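Local structure of pectate lyase 1 (Juniperus ashei, 1PXZ) at residues G35-T46 / K66-N77; L58-K66 / D133-G141. The protein has low calcium-dependent pectate lyase activity, cleaving polygalacturonan by elimination, and is the major IgE-binding allergen of cedar pollen. All blocks are in the same frame, centred on the assembly; numbering follows the deposited sequence.

Contact 1: G35-T46 / K66-N77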
loop_
_atom_site.group_PDB
_atom_site.type_symbol
_atom_site.label_atom_id
_atom_site.label_comp_id
_atom_site.label_asym_id
_atom_site.label_seq_id
_atom_site.Cartn_x
_atom_site.Cartn_y
_atom_site.Cartn_z
ATOM N N GLY A 35 -6.449 -8.762 12.464
ATOM C CA GLY A 35 -7.289 -9.149 13.589
ATOM C C GLY A 35 -7.317 -10.653 13.776
ATOM O O GLY A 35 -8.271 -11.197 14.339
ATOM N N LYS A 36 -6.294 -11.357 13.286
ATOM C CA LYS A 36 -6.272 -12.811 13.454
ATOM C C LYS A 36 -6.422 -13.202 14.917
ATOM O O LYS A 36 -5.835 -12.565 15.793
ATOM C CB LYS A 36 -4.944 -13.361 12.931
ATOM C CG LYS A 36 -4.719 -14.843 13.182
ATOM C CD LYS A 36 -3.215 -15.059 13.374
ATOM C CE LYS A 36 -2.718 -16.106 12.390
ATOM N NZ LYS A 36 -2.076 -17.258 13.088
ATOM N N GLY A 37 -7.225 -14.228 15.177
ATOM C CA GLY A 37 -7.439 -14.579 16.584
ATOM C C GLY A 37 -8.573 -13.799 17.228
ATOM O O GLY A 37 -9.122 -14.212 18.254
ATOM N N GLY A 38 -8.941 -12.655 16.660
ATOM C CA GLY A 38 -9.949 -11.790 17.269
ATOM C C GLY A 38 -11.323 -12.294 16.885
ATOM O O GLY A 38 -11.362 -13.367 16.276
ATOM N N ASP A 39 -12.385 -11.565 17.225
ATOM C CA ASP A 39 -13.700 -11.955 16.739
ATOM C C ASP A 39 -13.970 -11.344 15.370
ATOM O O ASP A 39 -13.411 -10.292 15.050
ATOM C CB ASP A 39 -14.827 -11.441 17.649
ATOM C CG ASP A 39 -14.586 -11.750 19.114
ATOM O OD1 ASP A 39 -14.401 -12.949 19.418
ATOM O OD2 ASP A 39 -14.581 -10.814 19.942
ATOM N N PHE A 40 -14.860 -11.971 14.607
ATOM C CA PHE A 40 -15.384 -11.305 13.434
ATOM C C PHE A 40 -16.304 -10.157 13.861
ATOM O O PHE A 40 -17.049 -10.333 14.818
ATOM C CB PHE A 40 -16.169 -12.257 12.544
ATOM C CG PHE A 40 -15.302 -13.300 11.838
ATOM C CD1 PHE A 40 -14.428 -12.910 10.835
ATOM C CD2 PHE A 40 -15.390 -14.635 12.183
ATOM C CE1 PHE A 40 -13.650 -13.863 10.182
ATOM C CE2 PHE A 40 -14.606 -15.587 11.549
ATOM C CZ PHE A 40 -13.728 -15.194 10.546
ATOM N N TYR A 41 -16.252 -9.033 13.175
ATOM C CA TYR A 41 -17.085 -7.855 13.388
ATOM C C TYR A 41 -17.787 -7.527 12.075
ATOM O O TYR A 41 -17.143 -7.323 11.037
ATOM C CB TYR A 41 -16.269 -6.647 13.888
ATOM C CG TYR A 41 -17.095 -5.371 14.022
ATOM C CD1 TYR A 41 -17.762 -5.078 15.204
ATOM C CD2 TYR A 41 -17.216 -4.448 12.988
ATOM C CE1 TYR A 41 -18.508 -3.911 15.307
ATOM C CE2 TYR A 41 -17.954 -3.292 13.065
ATOM C CZ TYR A 41 -18.612 -3.029 14.258
ATOM O OH TYR A 41 -19.338 -1.865 14.319
ATOM N N THR A 42 -19.113 -7.398 12.093
ATOM C CA THR A 42 -19.796 -7.133 10.828
ATOM C C THR A 42 -20.297 -5.699 10.781
ATOM O O THR A 42 -20.967 -5.253 11.724
ATOM C CB THR A 42 -20.983 -8.104 10.600
ATOM O OG1 THR A 42 -20.502 -9.458 10.600
ATOM C CG2 THR A 42 -21.634 -7.813 9.253
ATOM N N VAL A 43 -19.961 -5.010 9.702
ATOM C CA VAL A 43 -20.489 -3.681 9.429
ATOM C C VAL A 43 -21.887 -3.845 8.830
ATOM O O VAL A 43 -22.006 -4.432 7.750
ATOM C CB VAL A 43 -19.609 -2.846 8.473
ATOM C CG1 VAL A 43 -20.250 -1.493 8.231
ATOM C CG2 VAL A 43 -18.208 -2.710 9.056
ATOM N N THR A 44 -22.882 -3.348 9.576
ATOM C CA THR A 44 -24.259 -3.448 9.100
ATOM C C THR A 44 -24.825 -2.085 8.723
ATOM O O THR A 44 -25.921 -2.026 8.201
ATOM C CB THR A 44 -25.159 -4.081 10.181
ATOM O OG1 THR A 44 -25.032 -3.302 11.381
ATOM C CG2 THR A 44 -24.632 -5.472 10.479
ATOM N N SER A 45 -24.097 -1.009 8.978
ATOM C CA SER A 45 -24.581 0.339 8.722
ATOM C C SER A 45 -23.536 1.194 8.016
ATOM O O SER A 45 -22.342 1.022 8.294
ATOM C CB SER A 45 -24.932 1.024 10.045
ATOM O OG SER A 45 -25.111 2.403 9.833
ATOM N N THR A 46 -23.995 2.098 7.158
ATOM C CA THR A 46 -23.064 2.960 6.428
ATOM C C THR A 46 -22.833 4.270 7.150
ATOM O O THR A 46 -22.150 5.150 6.625
ATOM C CB THR A 46 -23.599 3.251 5.015
ATOM O OG1 THR A 46 -24.863 3.924 5.136
ATOM C CG2 THR A 46 -23.863 1.951 4.266
ATOM N N LYS A 66 -9.830 -4.174 21.211
ATOM C CA LYS A 66 -9.612 -5.602 20.974
ATOM C C LYS A 66 -9.391 -5.921 19.493
ATOM O O LYS A 66 -9.773 -5.147 18.621
ATOM C CB LYS A 66 -10.799 -6.403 21.504
ATOM C CG LYS A 66 -12.074 -6.170 20.699
ATOM C CD LYS A 66 -13.265 -6.774 21.453
ATOM C CE LYS A 66 -13.895 -7.894 20.649
ATOM N NZ LYS A 66 -14.681 -8.843 21.478
ATOM N N ALA A 67 -8.801 -7.084 19.246
ATOM C CA ALA A 67 -8.555 -7.587 17.900
ATOM C C ALA A 67 -9.866 -7.892 17.195
ATOM O O ALA A 67 -10.719 -8.604 17.746
ATOM C CB ALA A 67 -7.689 -8.845 17.913
ATOM N N LEU A 68 -10.039 -7.360 15.982
ATOM C CA LEU A 68 -11.282 -7.636 15.268
ATOM C C LEU A 68 -10.999 -7.880 13.784
ATOM O O LEU A 68 -10.114 -7.203 13.254
ATOM C CB LEU A 68 -12.266 -6.461 15.344
ATOM C CG LEU A 68 -12.921 -6.187 16.698
ATOM C CD1 LEU A 68 -13.830 -4.966 16.559
ATOM C CD2 LEU A 68 -13.670 -7.415 17.193
ATOM N N TRP A 69 -11.770 -8.786 13.209
ATOM C CA TRP A 69 -11.687 -9.055 11.774
ATOM C C TRP A 69 -12.961 -8.477 11.175
ATOM O O TRP A 69 -14.020 -9.110 11.318
ATOM C CB TRP A 69 -11.493 -10.553 11.532
ATOM C CG TRP A 69 -11.087 -10.889 10.127
ATOM C CD1 TRP A 69 -11.863 -10.859 9.015
ATOM C CD2 TRP A 69 -9.782 -11.309 9.688
ATOM N NE1 TRP A 69 -11.134 -11.233 7.909
ATOM C CE2 TRP A 69 -9.860 -11.510 8.300
ATOM C CE3 TRP A 69 -8.569 -11.524 10.350
ATOM C CZ2 TRP A 69 -8.771 -11.926 7.528
ATOM C CZ3 TRP A 69 -7.480 -11.935 9.587
ATOM C CH2 TRP A 69 -7.600 -12.122 8.208
ATOM N N ILE A 70 -12.829 -7.308 10.560
ATOM C CA ILE A 70 -14.020 -6.585 10.097
ATOM C C ILE A 70 -14.441 -6.974 8.686
ATOM O O ILE A 70 -13.642 -6.996 7.746
ATOM C CB ILE A 70 -13.767 -5.072 10.218
ATOM C CG1 ILE A 70 -13.476 -4.663 11.665
ATOM C CG2 ILE A 70 -14.901 -4.254 9.619
ATOM C CD1 ILE A 70 -12.727 -3.339 11.781
ATOM N N ILE A 71 -15.732 -7.313 8.579
ATOM C CA ILE A 71 -16.333 -7.713 7.299
ATOM C C ILE A 71 -17.624 -6.918 7.069
ATOM O O ILE A 71 -18.057 -6.177 7.947
ATOM C CB ILE A 71 -16.687 -9.198 7.267
ATOM C CG1 ILE A 71 -17.672 -9.574 8.389
ATOM C CG2 ILE A 71 -15.447 -10.076 7.357
ATOM C CD1 ILE A 71 -18.279 -10.948 8.210
ATOM N N PHE A 72 -18.234 -7.043 5.902
ATOM C CA PHE A 72 -19.358 -6.146 5.573
ATOM C C PHE A 72 -20.599 -6.949 5.198
ATOM O O PHE A 72 -20.475 -7.898 4.429
ATOM C CB PHE A 72 -18.931 -5.203 4.453
ATOM C CG PHE A 72 -17.784 -4.267 4.822
ATOM C CD1 PHE A 72 -16.476 -4.728 4.786
ATOM C CD2 PHE A 72 -17.994 -2.957 5.188
ATOM C CE1 PHE A 72 -15.408 -3.898 5.126
ATOM C CE2 PHE A 72 -16.944 -2.123 5.530
ATOM C CZ PHE A 72 -15.631 -2.581 5.487
ATOM N N SER A 73 -21.760 -6.590 5.739
ATOM C CA SER A 73 -22.982 -7.369 5.561
ATOM C C SER A 73 -23.592 -7.204 4.184
ATOM O O SER A 73 -24.459 -7.951 3.718
ATOM C CB SER A 73 -24.010 -6.945 6.626
ATOM O OG SER A 73 -24.504 -5.654 6.269
ATOM N N GLN A 74 -23.177 -6.203 3.432
ATOM C CA GLN A 74 -23.754 -5.935 2.130
ATOM C C GLN A 74 -22.836 -5.028 1.319
ATOM O O GLN A 74 -21.918 -4.448 1.895
ATOM C CB GLN A 74 -25.101 -5.212 2.315
ATOM C CG GLN A 74 -24.897 -3.793 2.796
ATOM C CD GLN A 74 -26.117 -2.900 2.698
ATOM O OE1 GLN A 74 -26.222 -2.026 1.827
ATOM N NE2 GLN A 74 -27.048 -3.119 3.628
ATOM N N ASN A 75 -23.133 -4.902 0.030
ATOM C CA ASN A 75 -22.410 -3.857 -0.704
ATOM C C ASN A 75 -22.629 -2.519 -0.011
ATOM O O ASN A 75 -23.746 -2.223 0.451
ATOM C CB ASN A 75 -22.914 -3.758 -2.139
ATOM C CG ASN A 75 -22.655 -4.952 -3.014
ATOM O OD1 ASN A 75 -23.194 -5.058 -4.123
ATOM N ND2 ASN A 75 -21.837 -5.881 -2.572
ATOM N N MET A 76 -21.606 -1.680 0.053
ATOM C CA MET A 76 -21.699 -0.411 0.754
ATOM C C MET A 76 -20.835 0.668 0.115
ATOM O O MET A 76 -19.643 0.403 -0.062
ATOM C CB MET A 76 -21.195 -0.591 2.192
ATOM C CG MET A 76 -22.243 -1.192 3.106
ATOM S SD MET A 76 -21.618 -1.287 4.806
ATOM C CE MET A 76 -22.934 -2.315 5.490
ATOM N N ASN A 77 -21.405 1.821 -0.208
ATOM C CA ASN A 77 -20.603 3.017 -0.452
ATOM C C ASN A 77 -20.579 3.838 0.826
ATOM O O ASN A 77 -21.641 4.308 1.265
ATOM C CB ASN A 77 -21.129 3.845 -1.624
ATOM C CG ASN A 77 -21.248 2.978 -2.859
ATOM O OD1 ASN A 77 -20.417 2.100 -3.073
ATOM N ND2 ASN A 77 -22.275 3.162 -3.681
HETATM O O HOH W 1 -11.953 -10.142 19.430
#
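Lys66 and Asp39 form a salt bridge beside the start of two parallel strands, 39-43 and 68-72, at one end of the parallel beta-helix of this pectate lyase; the strand axes come within 4.5 Å at 31°. Asp39 OD2 meets the ammonium nearly along its C-O axis. One water joins Asp39 N to Ala67 O, whose direct bond is weak. Leu68 lays CD1 against Tyr41 CB, on the face shared with Ile70, Val43 and Phe72. Trp69 N binds Asp39 O at 2.9 Å, beginning the parallel ladder. A chi1 of -167° turns the Trp69 indole away from its own N, alongside Phe40, which presents an edge to its five-membered ring: the planes stand at 78° and CE1 of Phe40 lies 3.7 Å from CD1 of Trp69. The CE3 edge of the indole meets Gly35 C and Lys36 N in the ring plane, while NE1 donates to Asp93 OD2. Ile70 CG2 packs on Val43 CG2 at 3.7 Å, and Leu58 of helix 58-63 touches both residues. Ile71 continues the ladder in both directions, N to Tyr41 O (2.8 Å) and O to Val43 N. Phe72 sets CD2 near Val43 CB. Ser73 grips Val43 O twice, by N and by OG, the latter in the carbonyl plane on a lone pair. Beyond the strand, Met76 SD lies 3.7 Å from Val43 CG1.

Contact 2: L58-K66 / D133-G141; sequences LRYGATREK and DVLVSESIG
Arg59, on helix 58-63, sends its guanidinium across Val134 of the beta hairpin formed by strands 132-137 and 141-145, so this contact joins the helix and the segment after it to a hairpin projecting from the beta-helix. NH1 of Arg59 approaches CG1 of Val134 to 3.4 Å, and a water bridges NH1 to Leu135 O, though its bond to NH1 is weak; the arginine's charge is paired with Asp48. Thr63 packs by OG1 on Leu135 CD2 at 3.6 Å, while its backbone O takes a bond from Glu138 N at 2.9 Å, tying Thr63 to the hairpin turn. That hydroxyl also donates to Arg59 O and accepts from Arg64 NH2, in the guanidinium plane, which limits rotation of the arginine head. Arg64 is bent at chi2 and chi3, folding the guanidinium back so that Tyr60 CE1 lies over one face and Glu138 CB over the opposite one. The carboxylate of Glu138 is stacked almost flat on it, planes 12° apart, but Arg64 NH1 to Glu138 OE1 is a long 4.0 Å: the attraction is of charges only, with no N-H aimed at the oxygen. Glu138 leaves its backbone trans (chi1 170°) and stays extended, which brings OE1 to Glu65 N at 2.9 Å, met on the anti side. Glu65 answers in kind: its OE1 accepts Ser139 N at 3.0 Å, from above the carboxylate plane. Ser137 OG accepts from Ile140 N, three residues on, an ST motif, and shares a water with Glu65 OE2. At Lys66 a further water accepts from the backbone N and donates to Glu138 OE1, 2.7 Å away.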
loop_
_atom_site.group_PDB
_atom_site.type_symbol
_atom_site.label_atom_id
_atom_site.label_comp_id
_atom_site.label_asym_id
_atom_site.label_seq_id
_atom_site.Cartn_x
_atom_site.Cartn_y
_atom_site.Cartn_z
ATOM N N LEU A 58 -18.602 1.186 10.610
ATOM C CA LEU A 58 -17.193 0.856 10.351
ATOM C C LEU A 58 -16.294 1.474 11.401
ATOM O O LEU A 58 -15.350 0.867 11.932
ATOM C CB LEU A 58 -16.852 1.335 8.934
ATOM C CG LEU A 58 -15.373 1.213 8.554
ATOM C CD1 LEU A 58 -14.919 -0.228 8.689
ATOM C CD2 LEU A 58 -15.147 1.739 7.134
ATOM N N ARG A 59 -16.551 2.747 11.761
ATOM C CA ARG A 59 -15.647 3.401 12.708
ATOM C C ARG A 59 -15.710 2.749 14.078
ATOM O O ARG A 59 -14.691 2.637 14.752
ATOM C CB ARG A 59 -15.931 4.896 12.838
ATOM C CG ARG A 59 -14.923 5.635 13.733
ATOM C CD ARG A 59 -15.357 7.100 13.831
ATOM N NE ARG A 59 -15.405 7.755 12.523
ATOM C CZ ARG A 59 -14.368 8.369 11.973
ATOM N NH1 ARG A 59 -13.189 8.426 12.587
ATOM N NH2 ARG A 59 -14.512 8.938 10.790
ATOM N N TYR A 60 -16.889 2.301 14.515
ATOM C CA TYR A 60 -16.895 1.578 15.797
ATOM C C TYR A 60 -15.986 0.366 15.747
ATOM O O TYR A 60 -15.178 0.112 16.625
ATOM C CB TYR A 60 -18.329 1.145 16.115
ATOM C CG TYR A 60 -18.508 0.434 17.446
ATOM C CD1 TYR A 60 -18.790 1.152 18.603
ATOM C CD2 TYR A 60 -18.407 -0.947 17.546
ATOM C CE1 TYR A 60 -18.959 0.522 19.832
ATOM C CE2 TYR A 60 -18.572 -1.584 18.764
ATOM C CZ TYR A 60 -18.848 -0.852 19.894
ATOM O OH TYR A 60 -19.008 -1.529 21.084
ATOM N N GLY A 61 -16.104 -0.491 14.736
ATOM C CA GLY A 61 -15.231 -1.665 14.823
ATOM C C GLY A 61 -13.768 -1.295 14.662
ATOM O O GLY A 61 -12.886 -1.875 15.303
ATOM N N ALA A 62 -13.491 -0.324 13.790
ATOM C CA ALA A 62 -12.089 0.025 13.508
ATOM C C ALA A 62 -11.399 0.660 14.699
ATOM O O ALA A 62 -10.178 0.632 14.806
ATOM C CB ALA A 62 -12.036 0.953 12.303
ATOM N N THR A 63 -12.145 1.254 15.649
ATOM C CA THR A 63 -11.492 1.922 16.760
ATOM C C THR A 63 -11.444 1.076 18.034
ATOM O O THR A 63 -10.924 1.557 19.051
ATOM C CB THR A 63 -12.208 3.250 17.122
ATOM O OG1 THR A 63 -13.607 2.977 17.288
ATOM C CG2 THR A 63 -12.066 4.257 15.989
ATOM N N ARG A 64 -11.974 -0.144 18.014
ATOM C CA ARG A 64 -11.946 -0.908 19.262
ATOM C C ARG A 64 -10.512 -1.268 19.621
ATOM O O ARG A 64 -9.640 -1.453 18.765
ATOM C CB ARG A 64 -12.788 -2.181 19.172
ATOM C CG ARG A 64 -14.279 -2.005 19.009
ATOM C CD ARG A 64 -14.955 -1.109 20.041
ATOM N NE ARG A 64 -14.881 0.285 19.593
ATOM C CZ ARG A 64 -15.270 1.342 20.294
ATOM N NH1 ARG A 64 -15.792 1.227 21.516
ATOM N NH2 ARG A 64 -15.138 2.554 19.771
ATOM N N GLU A 65 -10.232 -1.402 20.924
ATOM C CA GLU A 65 -8.905 -1.881 21.309
ATOM C C GLU A 65 -8.779 -3.372 21.040
ATOM O O GLU A 65 -7.707 -3.853 20.670
ATOM C CB GLU A 65 -8.620 -1.576 22.784
ATOM C CG GLU A 65 -7.788 -0.327 23.020
ATOM C CD GLU A 65 -7.548 0.544 21.800
ATOM O OE1 GLU A 65 -8.447 1.345 21.418
ATOM O OE2 GLU A 65 -6.427 0.418 21.236
ATOM N N LYS A 66 -9.830 -4.174 21.211
ATOM C CA LYS A 66 -9.612 -5.602 20.974
ATOM C C LYS A 66 -9.391 -5.921 19.493
ATOM O O LYS A 66 -9.773 -5.147 18.621
ATOM C CB LYS A 66 -10.799 -6.403 21.504
ATOM C CG LYS A 66 -12.074 -6.170 20.699
ATOM C CD LYS A 66 -13.265 -6.774 21.453
ATOM C CE LYS A 66 -13.895 -7.894 20.649
ATOM N NZ LYS A 66 -14.681 -8.843 21.478
ATOM N N ASP A 133 -12.793 17.414 15.775
ATOM C CA ASP A 133 -12.588 16.343 16.753
ATOM C C ASP A 133 -12.923 14.981 16.167
ATOM O O ASP A 133 -13.835 14.797 15.337
ATOM C CB ASP A 133 -13.483 16.547 17.979
ATOM C CG ASP A 133 -13.062 17.693 18.873
ATOM O OD1 ASP A 133 -11.850 17.962 18.959
ATOM O OD2 ASP A 133 -13.951 18.323 19.496
ATOM N N VAL A 134 -12.186 13.968 16.607
ATOM C CA VAL A 134 -12.391 12.615 16.119
ATOM C C VAL A 134 -12.110 11.594 17.217
ATOM O O VAL A 134 -11.145 11.795 17.959
ATOM C CB VAL A 134 -11.432 12.244 14.969
ATOM C CG1 VAL A 134 -11.795 10.851 14.445
ATOM C CG2 VAL A 134 -11.430 13.237 13.820
ATOM N N LEU A 135 -12.874 10.518 17.323
ATOM C CA LEU A 135 -12.503 9.417 18.188
ATOM C C LEU A 135 -11.337 8.656 17.536
ATOM O O LEU A 135 -11.548 7.830 16.647
ATOM C CB LEU A 135 -13.675 8.473 18.490
ATOM C CG LEU A 135 -13.299 7.387 19.510
ATOM C CD1 LEU A 135 -13.638 7.827 20.932
ATOM C CD2 LEU A 135 -13.976 6.066 19.193
ATOM N N VAL A 136 -10.133 8.982 18.010
ATOM C CA VAL A 136 -8.920 8.396 17.432
ATOM C C VAL A 136 -8.963 6.899 17.685
ATOM O O VAL A 136 -8.830 6.097 16.763
ATOM C CB VAL A 136 -7.653 9.059 17.982
ATOM C CG1 VAL A 136 -6.419 8.304 17.519
ATOM C CG2 VAL A 136 -7.549 10.515 17.519
ATOM N N SER A 137 -9.197 6.494 18.936
ATOM C CA SER A 137 -9.465 5.099 19.238
ATOM C C SER A 137 -10.275 5.006 20.539
ATOM O O SER A 137 -10.370 5.994 21.283
ATOM C CB SER A 137 -8.191 4.259 19.411
ATOM O OG SER A 137 -7.600 4.536 20.680
ATOM N N GLU A 138 -10.807 3.819 20.781
ATOM C CA GLU A 138 -11.594 3.587 21.996
ATOM C C GLU A 138 -10.763 4.002 23.198
ATOM O O GLU A 138 -11.207 4.718 24.098
ATOM C CB GLU A 138 -12.031 2.130 22.077
ATOM C CG GLU A 138 -12.661 1.710 23.403
ATOM C CD GLU A 138 -12.883 0.217 23.523
ATOM O OE1 GLU A 138 -12.441 -0.565 22.652
ATOM O OE2 GLU A 138 -13.516 -0.208 24.522
ATOM N N SER A 139 -9.501 3.568 23.172
ATOM C CA SER A 139 -8.678 3.854 24.354
ATOM C C SER A 139 -8.190 5.286 24.395
ATOM O O SER A 139 -8.067 5.857 25.485
ATOM C CB SER A 139 -7.478 2.896 24.413
ATOM O OG SER A 139 -7.407 2.279 25.692
ATOM N N ILE A 140 -7.889 5.858 23.226
ATOM C CA ILE A 140 -7.336 7.214 23.233
ATOM C C ILE A 140 -8.408 8.260 23.468
ATOM O O ILE A 140 -8.144 9.282 24.093
ATOM C CB ILE A 140 -6.572 7.496 21.921
ATOM C CG1 ILE A 140 -5.282 6.661 21.810
ATOM C CG2 ILE A 140 -6.256 8.966 21.744
ATOM C CD1 ILE A 140 -4.579 6.789 20.472
ATOM N N GLY A 141 -9.623 8.030 22.978
ATOM C CA GLY A 141 -10.666 9.034 23.137
ATOM C C GLY A 141 -10.656 10.065 22.032
ATOM O O GLY A 141 -9.989 9.918 20.999
HETATM O O HOH W 2 -11.096 6.970 14.090
HETATM O O HOH W 3 -5.442 2.949 21.159
HETATM O O HOH W 4 -12.408 -3.275 22.820
#

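In the fold
Contact 1 is the larger, burying 1007 Å² against 426 Å², and is a rung pairing of the parallel strands: a regular ladder with apolar packing on the face toward helix 58-63. Contact 2 joins that helix and its following segment to an antiparallel hairpin, and depends on a single backbone-to-backbone bond, carboxylates reaching backbone N-H groups, and bridging waters. The two centres are about 14 Å apart, on the same side of the chain's centre and at similar distances from it, and both contacts are partly buried. Helix 58-63 links them: Gly61 packs against Leu68 and Ile70, while Arg59 and Thr63 face the hairpin. Lys66 is shared: its side chain acts in contact 1, and a water relays its backbone into contact 2.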